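Local coordinates for appr-1-p processing domain protein (Thermus aquaticus Y51MC23, PDB 5M31), which is a macro domain protein, a compact single-chain alpha/beta fold in which helices pack against a mixed beta sheet, at residues R62-Q66 and I67-F71; R16-L19 and L20-P23; W135-V138 and K139-Q143. One frame throughout, in Å; residues are numbered along the deposited sequence.

The three contacts follow one another along the chain, and none nests in or crosses another. Contact 2 comes first: residues 16-23 make a tight turn in the connection from strand 11-15 to strand 26-31. Contact 1, at residues 62-71, closes the loop that brings the chain from the end of helix 50-61 into the edge strand 71-74, on the opposite side of the chain's centre; the centres of these two contacts are about 25 Å apart. Contact 3 opens helix 135-146, the crossover between strands 120-123 and 153-157. Its nearest atoms are about 6 Å from contact 2, and Glu158 pairs with Lys139 of contact 3 and, weakly, with Arg16 of contact 2.

Contact 1. Residues R62-Q66 and I67-F71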
loop_
_atom_site.group_PDB
_atom_site.type_symbol
_atom_site.label_atom_id
_atom_site.label_comp_id
_atom_site.label_asym_id
_atom_site.label_seq_id
_atom_site.Cartn_x
_atom_site.Cartn_y
_atom_site.Cartn_z
ATOM N N ARG A 62 -18.395 6.415 -0.739
ATOM C CA ARG A 62 -19.245 5.326 -0.285
ATOM C C ARG A 62 -18.957 4.855 1.140
ATOM O O ARG A 62 -19.691 4.024 1.647
ATOM C CB ARG A 62 -19.112 4.127 -1.204
ATOM C CG ARG A 62 -19.604 4.342 -2.605
ATOM C CD ARG A 62 -19.700 3.002 -3.332
ATOM N NE ARG A 62 -18.408 2.329 -3.568
ATOM C CZ ARG A 62 -17.637 2.488 -4.661
ATOM N NH1 ARG A 62 -17.980 3.349 -5.631
ATOM N NH2 ARG A 62 -16.526 1.777 -4.798
ATOM N N GLY A 63 -17.885 5.327 1.759
ATOM C CA GLY A 63 -17.479 4.847 3.087
ATOM C C GLY A 63 -16.761 3.497 3.065
ATOM O O GLY A 63 -16.545 2.872 4.122
ATOM N N GLN A 64 -16.258 3.127 1.893
ATOM C CA GLN A 64 -15.667 1.841 1.720
ATOM C C GLN A 64 -14.215 1.784 2.176
ATOM O O GLN A 64 -13.650 0.685 2.338
ATOM C CB GLN A 64 -15.785 1.478 0.241
ATOM C CG GLN A 64 -15.222 0.138 -0.187
ATOM C CD GLN A 64 -15.503 -0.122 -1.662
ATOM O OE1 GLN A 64 -16.356 0.563 -2.293
ATOM N NE2 GLN A 64 -14.855 -1.149 -2.209
ATOM N N VAL A 65 -13.562 2.941 2.225
ATOM C CA VAL A 65 -12.163 3.012 2.596
ATOM C C VAL A 65 -12.020 3.340 4.060
ATOM O O VAL A 65 -12.529 4.360 4.524
ATOM C CB VAL A 65 -11.405 4.043 1.783
ATOM C CG1 VAL A 65 -9.956 4.082 2.218
ATOM C CG2 VAL A 65 -11.590 3.755 0.274
ATOM N N GLN A 66 -11.513 2.378 4.810
ATOM C CA GLN A 66 -11.426 2.486 6.259
ATOM C C GLN A 66 -10.148 1.886 6.727
ATOM O O GLN A 66 -9.498 1.118 6.022
ATOM C CB GLN A 66 -12.590 1.742 6.914
ATOM C CG GLN A 66 -13.953 2.141 6.409
ATOM C CD GLN A 66 -15.011 1.185 6.874
ATOM O OE1 GLN A 66 -15.098 0.036 6.399
ATOM N NE2 GLN A 66 -15.785 1.612 7.838
ATOM N N ILE A 67 -9.771 2.235 7.951
ATOM C CA ILE A 67 -8.661 1.577 8.603
ATOM C C ILE A 67 -8.888 0.045 8.620
ATOM O O ILE A 67 -10.007 -0.435 8.895
ATOM C CB ILE A 67 -8.420 2.166 10.031
ATOM C CG1 ILE A 67 -8.158 3.688 9.951
ATOM C CG2 ILE A 67 -7.293 1.435 10.714
ATOM C CD1 ILE A 67 -7.021 4.173 9.049
ATOM N N GLY A 68 -7.844 -0.680 8.190
ATOM C CA GLY A 68 -7.854 -2.142 8.107
ATOM C C GLY A 68 -8.620 -2.652 6.932
ATOM O O GLY A 68 -8.887 -3.860 6.861
ATOM N N ARG A 69 -8.963 -1.772 5.974
ATOM C CA ARG A 69 -9.771 -2.166 4.814
ATOM C C ARG A 69 -9.163 -1.534 3.561
ATOM O O ARG A 69 -9.522 -0.461 3.154
ATOM C CB ARG A 69 -11.236 -1.873 5.027
ATOM C CG ARG A 69 -12.211 -2.437 4.015
ATOM C CD ARG A 69 -13.594 -2.049 4.315
ATOM N NE ARG A 69 -14.460 -2.484 3.238
ATOM C CZ ARG A 69 -15.715 -2.087 3.092
ATOM N NH1 ARG A 69 -16.262 -1.251 3.957
ATOM N NH2 ARG A 69 -16.424 -2.563 2.088
ATOM N N ILE A 70 -8.225 -2.271 2.955
ATOM C CA ILE A 70 -7.542 -1.835 1.751
ATOM C C ILE A 70 -8.528 -1.732 0.618
ATOM O O ILE A 70 -9.346 -2.657 0.375
ATOM C CB ILE A 70 -6.414 -2.831 1.389
ATOM C CG1 ILE A 70 -5.342 -2.734 2.495
ATOM C CG2 ILE A 70 -5.842 -2.552 -0.006
ATOM C CD1 ILE A 70 -4.276 -3.770 2.454
ATOM N N PHE A 71 -8.421 -0.675 -0.148
ATOM C CA PHE A 71 -9.197 -0.547 -1.357
ATOM C C PHE A 71 -8.331 -0.910 -2.558
ATOM O O PHE A 71 -7.376 -0.225 -2.826
ATOM C CB PHE A 71 -9.733 0.862 -1.517
ATOM C CG PHE A 71 -10.387 1.093 -2.864
ATOM C CD1 PHE A 71 -11.533 0.423 -3.192
ATOM C CD2 PHE A 71 -9.789 1.922 -3.844
ATOM C CE1 PHE A 71 -12.097 0.533 -4.459
ATOM C CE2 PHE A 71 -10.390 2.067 -5.090
ATOM C CZ PHE A 71 -11.521 1.369 -5.400
HETATM O O HOH W 1 -11.542 -0.418 1.080
HETATM O O HOH W 2 -12.502 -2.294 -0.415
#
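Gln64, whose side chain touches both Arg69 and Phe71, has its OE1 gripped side-on by Arg62: Arg62 NE lies 3.0 Å and Arg62 NH2 2.8 Å from Gln64 OE1, both with the oxygen in the guanidinium plane. This double hold pins OE1 and helps set the turn of the amide, and the extended Gln64 chain (chi1 -180°) carries its other end, NE2, to the edge of the Phe71 ring, 3.8 Å from Phe71 CD1. Amide and ring stand at nearly a right angle, 89° apart.

Arg69 reaches back along the loop. With CG opposite its own backbone N (chi1 -170°) and the chain straight as far as NE, it lays one guanidinium face over the backbone oxygen of Gln64, Gln64 O being 3.5 Å from Arg69 CZ. Its NH1 meets Gln66 OE1 at 3.0 Å in an almost straight hydrogen bond; the oxygen is in the guanidinium plane, while the donor stands above the carbonyl plane of the amide. A type II beta turn from Gln66 to Arg69 is closed by Arg69 N on Gln66 O at 2.9 Å. One water donates to both Gln64 O and Arg69 O; a second accepts from Gln64 NE2 and donates to Ile70 O. The two waters thus tie the halves of the loop together.

Val65 CG2 packs on Phe71 CB at 3.9 Å. Gly63 ends helix 50-61 in a Schellman motif, Gln64, Val65 and Phe71 lean on Ala59 of that helix, Ile70 faces strand 83-88 and helix 99-116, and Phe71 starts strand 71-74, paired with Asn86.

Contact 2. Residues R16-L19 and L20-P23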
loop_
_atom_site.group_PDB
_atom_site.type_symbol
_atom_site.label_atom_id
_atom_site.label_comp_id
_atom_site.label_asym_id
_atom_site.label_seq_id
_atom_site.Cartn_x
_atom_site.Cartn_y
_atom_site.Cartn_z
ATOM N N ARG A 16 16.001 0.390 -2.394
ATOM C CA ARG A 16 15.806 1.818 -2.624
ATOM C C ARG A 16 15.562 2.070 -4.069
ATOM O O ARG A 16 16.099 1.325 -4.958
ATOM C CB ARG A 16 17.024 2.621 -2.162
ATOM C CG ARG A 16 17.147 2.636 -0.669
ATOM C CD ARG A 16 18.281 3.536 -0.184
ATOM N NE ARG A 16 18.246 3.522 1.272
ATOM C CZ ARG A 16 18.741 2.560 2.042
ATOM N NH1 ARG A 16 19.371 1.516 1.529
ATOM N NH2 ARG A 16 18.554 2.624 3.362
ATOM N N GLY A 17 14.782 3.095 -4.347
ATOM C CA GLY A 17 14.470 3.474 -5.713
ATOM C C GLY A 17 13.092 4.054 -5.869
ATOM O O GLY A 17 12.477 4.523 -4.874
ATOM N N ASN A 18 12.541 3.940 -7.090
ATOM C CA ASN A 18 11.233 4.524 -7.406
ATOM C C ASN A 18 10.188 3.420 -7.324
ATOM O O ASN A 18 10.139 2.525 -8.198
ATOM C CB ASN A 18 11.203 5.077 -8.817
ATOM C CG ASN A 18 9.887 5.810 -9.162
ATOM O OD1 ASN A 18 8.827 5.659 -8.514
ATOM N ND2 ASN A 18 9.965 6.611 -10.226
ATOM N N LEU A 19 9.374 3.462 -6.294
ATOM C CA LEU A 19 8.342 2.423 -6.105
ATOM C C LEU A 19 7.477 2.209 -7.342
ATOM O O LEU A 19 7.054 1.064 -7.643
ATOM C CB LEU A 19 7.405 2.844 -4.947
ATOM C CG LEU A 19 6.149 2.086 -4.756
ATOM C CD1 LEU A 19 6.465 0.638 -4.414
ATOM C CD2 LEU A 19 5.326 2.763 -3.633
ATOM N N LEU A 20 7.203 3.294 -8.054
ATOM C CA LEU A 20 6.311 3.271 -9.173
ATOM C C LEU A 20 6.869 2.465 -10.339
ATOM O O LEU A 20 6.097 1.991 -11.129
ATOM C CB LEU A 20 5.966 4.665 -9.642
ATOM C CG LEU A 20 5.168 5.476 -8.637
ATOM C CD1 LEU A 20 4.716 6.777 -9.272
ATOM C CD2 LEU A 20 3.995 4.654 -8.167
ATOM N N GLU A 21 8.177 2.206 -10.335
ATOM C CA GLU A 21 8.845 1.417 -11.355
ATOM C C GLU A 21 9.004 -0.056 -11.015
ATOM O O GLU A 21 9.618 -0.811 -11.781
ATOM C CB GLU A 21 10.225 2.002 -11.608
ATOM C CG GLU A 21 10.147 3.298 -12.346
ATOM C CD GLU A 21 11.482 4.010 -12.453
ATOM O OE1 GLU A 21 12.554 3.455 -12.075
ATOM O OE2 GLU A 21 11.440 5.167 -12.890
ATOM N N ALA A 22 8.539 -0.464 -9.830
ATOM C CA ALA A 22 8.774 -1.805 -9.395
ATOM C C ALA A 22 8.091 -2.760 -10.427
ATOM O O ALA A 22 6.930 -2.570 -10.729
ATOM C CB ALA A 22 8.209 -2.024 -8.035
ATOM N N PRO A 23 8.774 -3.803 -10.854
ATOM C CA PRO A 23 8.238 -4.649 -11.990
ATOM C C PRO A 23 7.382 -5.792 -11.491
ATOM O O PRO A 23 7.717 -6.989 -11.663
ATOM C CB PRO A 23 9.489 -5.087 -12.672
ATOM C CG PRO A 23 10.474 -5.281 -11.557
ATOM C CD PRO A 23 10.149 -4.206 -10.521
HETATM O O HOH W 3 13.719 2.530 -9.141
HETATM O O HOH W 4 12.202 7.490 -12.081
#
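Asn18 does most of the work here, gripping the turn with both its side chain and its backbone. Its CG lies opposite the backbone N (chi1 -175°), which carries the amide forward along the chain, and OD1 accepts a hydrogen bond from Leu20 N at 2.9 Å. That donor sits well above the plane of the side-chain carbonyl, and OD1 also rests against Leu20 CB. The backbone oxygen of the same residue takes Glu21 N, with Asn18 O also 2.9 Å from that nitrogen. The Glu21 side chain, extended beyond CG, comes back across Asn18 at about a right angle, its carboxylate turned 38° from the amide.

Two waters fill out this pairing. One accepts from Asn18 N at 2.8 Å and donates to Glu21 OE1; the other accepts from Asn18 ND2 and donates to Glu21 OE2, with 2.6 Å between the water oxygen and that carboxylate atom. The carboxylate is thus linked through water to both the main-chain and the side-chain nitrogen of Asn18.

Leu19 comes next. Its oxygen receives Ala22 N in a nearly straight bond, Leu19 O to Ala22 N 3.1 Å, and lies against Ala22 CB, while Leu19 N hydrogen-bonds a glycerol that probably came from the crystallisation liquor. The Leu19 side chain heads for Phe45, Ala122 and Tyr157, and Leu20 packs on Phe45 and Ala48 of helix 40-48.

Two successive bonds from residue i+3 back to residue i, preceded by the OD1 bond to residue i+2, amount to an Asx turn leading into a short 3-10 turn, set in the macro domain's connection between strands 11-15 and 26-31.

Contact 3. Residues W135-V138 and K139-Q143; sequences WPEV and KQRIQ
The first turns of helix 135-146, the crossover helix of a beta-alpha-beta unit, are held by side chains spaced four and seven residues apart. Trp135 and Lys139 meet in a CH-pi contact: Lys139 CB sits 4.0 Å from the centroid of the six-membered ring of Trp135, only 9° off the ring normal. The fully extended lysine then runs on past the indole, Lys139 CD coming 4.1 Å from Trp135 NE1, until Lys139 NZ donates to a water at 2.7 Å that also takes a weak bond from the indole nitrogen.

On another side of the helix, Glu137 bends at chi2 (-74°) so that OE1 forms a salt bridge with Arg141 NH1 at 2.7 Å. The carboxylate offers its anti lone pair, its plane 75° from that of the guanidinium. The same NH1 reaches back to Glu137 O at 2.9 Å, and Arg141 N bonds that oxygen from the opposite face of its carbonyl plane, so one backbone oxygen serves both the helix and the arginine tip.

Towards the core, Ile142 CD1 touches Val138 CG1 at 3.8 Å and Trp135 CZ3 at 4.1 Å. Trp135 and Ile142 rest on Val156 of strand 153-157, Lys139 pairs with Glu158 and forms a cation-pi contact with Phe14 of strand 11-15, and Arg141 reaches Glu103 and Leu106 of helix 99-116.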
loop_
_atom_site.group_PDB
_atom_site.type_symbol
_atom_site.label_atom_id
_atom_site.label_comp_id
_atom_site.label_asym_id
_atom_site.label_seq_id
_atom_site.Cartn_x
_atom_site.Cartn_y
_atom_site.Cartn_z
ATOM N N TRP A 135 10.870 3.726 11.594
ATOM C CA TRP A 135 11.068 2.693 10.592
ATOM C C TRP A 135 11.443 1.324 11.167
ATOM O O TRP A 135 10.864 0.326 10.739
ATOM C CB TRP A 135 12.081 3.160 9.566
ATOM C CG TRP A 135 12.513 2.167 8.554
ATOM C CD1 TRP A 135 13.787 1.785 8.270
ATOM C CD2 TRP A 135 11.659 1.416 7.665
ATOM N NE1 TRP A 135 13.791 0.850 7.248
ATOM C CE2 TRP A 135 12.499 0.624 6.845
ATOM C CE3 TRP A 135 10.277 1.363 7.470
ATOM C CZ2 TRP A 135 11.989 -0.235 5.857
ATOM C CZ3 TRP A 135 9.773 0.491 6.509
ATOM C CH2 TRP A 135 10.636 -0.280 5.702
ATOM N N PRO A 136 12.299 1.275 12.210
ATOM C CA PRO A 136 12.620 -0.059 12.757
ATOM C C PRO A 136 11.380 -0.872 13.154
ATOM O O PRO A 136 11.304 -2.063 12.880
ATOM C CB PRO A 136 13.478 0.268 13.988
ATOM C CG PRO A 136 14.171 1.547 13.642
ATOM C CD PRO A 136 13.258 2.304 12.690
ATOM N N GLU A 137 10.421 -0.205 13.776
ATOM C CA GLU A 137 9.210 -0.849 14.256
ATOM C C GLU A 137 8.293 -1.194 13.114
ATOM O O GLU A 137 7.724 -2.293 13.088
ATOM C CB GLU A 137 8.486 0.064 15.244
ATOM C CG GLU A 137 9.243 0.272 16.569
ATOM C CD GLU A 137 9.198 -0.945 17.514
ATOM O OE1 GLU A 137 8.438 -1.930 17.254
ATOM O OE2 GLU A 137 9.919 -0.911 18.544
ATOM N N VAL A 138 8.185 -0.296 12.134
ATOM C CA VAL A 138 7.360 -0.579 10.934
ATOM C C VAL A 138 7.980 -1.736 10.157
ATOM O O VAL A 138 7.258 -2.659 9.734
ATOM C CB VAL A 138 7.163 0.670 10.053
ATOM C CG1 VAL A 138 6.505 0.311 8.728
ATOM C CG2 VAL A 138 6.331 1.722 10.815
ATOM N N LYS A 139 9.311 -1.674 9.935
ATOM C CA LYS A 139 10.012 -2.769 9.249
ATOM C C LYS A 139 9.738 -4.109 9.948
ATOM O O LYS A 139 9.389 -5.080 9.293
ATOM C CB LYS A 139 11.533 -2.494 9.166
ATOM C CG LYS A 139 12.312 -3.502 8.315
ATOM C CD LYS A 139 13.800 -3.123 8.229
ATOM C CE LYS A 139 14.537 -3.980 7.212
ATOM N NZ LYS A 139 15.892 -3.459 6.798
ATOM N N GLN A 140 9.780 -4.123 11.274
ATOM C CA GLN A 140 9.548 -5.335 12.056
ATOM C C GLN A 140 8.144 -5.892 11.818
ATOM O O GLN A 140 7.964 -7.094 11.587
ATOM C CB GLN A 140 9.745 -5.042 13.529
ATOM C CG GLN A 140 9.798 -6.281 14.421
ATOM C CD GLN A 140 8.429 -6.724 14.916
ATOM O OE1 GLN A 140 8.133 -7.928 14.984
ATOM N NE2 GLN A 140 7.600 -5.756 15.315
ATOM N N ARG A 141 7.152 -5.008 11.835
ATOM C CA ARG A 141 5.774 -5.416 11.596
ATOM C C ARG A 141 5.567 -5.906 10.170
ATOM O O ARG A 141 4.776 -6.822 9.931
ATOM C CB ARG A 141 4.832 -4.266 11.897
ATOM C CG ARG A 141 4.724 -4.024 13.393
ATOM C CD ARG A 141 4.266 -2.640 13.725
ATOM N NE ARG A 141 4.098 -2.468 15.178
ATOM C CZ ARG A 141 5.097 -2.436 16.058
ATOM N NH1 ARG A 141 6.360 -2.648 15.672
ATOM N NH2 ARG A 141 4.834 -2.216 17.342
ATOM N N ILE A 142 6.241 -5.279 9.213
ATOM C CA ILE A 142 6.159 -5.752 7.822
ATOM C C ILE A 142 6.737 -7.167 7.735
ATOM O O ILE A 142 6.124 -8.062 7.155
ATOM C CB ILE A 142 6.889 -4.819 6.868
ATOM C CG1 ILE A 142 6.162 -3.467 6.777
ATOM C CG2 ILE A 142 7.031 -5.461 5.492
ATOM C CD1 ILE A 142 6.937 -2.397 6.027
ATOM N N GLN A 143 7.876 -7.372 8.374
ATOM C CA GLN A 143 8.523 -8.710 8.367
ATOM C C GLN A 143 7.630 -9.763 8.971
ATOM O O GLN A 143 7.447 -10.853 8.387
ATOM C CB GLN A 143 9.855 -8.674 9.143
ATOM C CG GLN A 143 10.854 -7.738 8.521
ATOM C CD GLN A 143 12.112 -7.497 9.366
ATOM O OE1 GLN A 143 12.048 -7.351 10.587
ATOM N NE2 GLN A 143 13.253 -7.410 8.699
HETATM O O HOH W 5 16.633 -0.826 7.025
#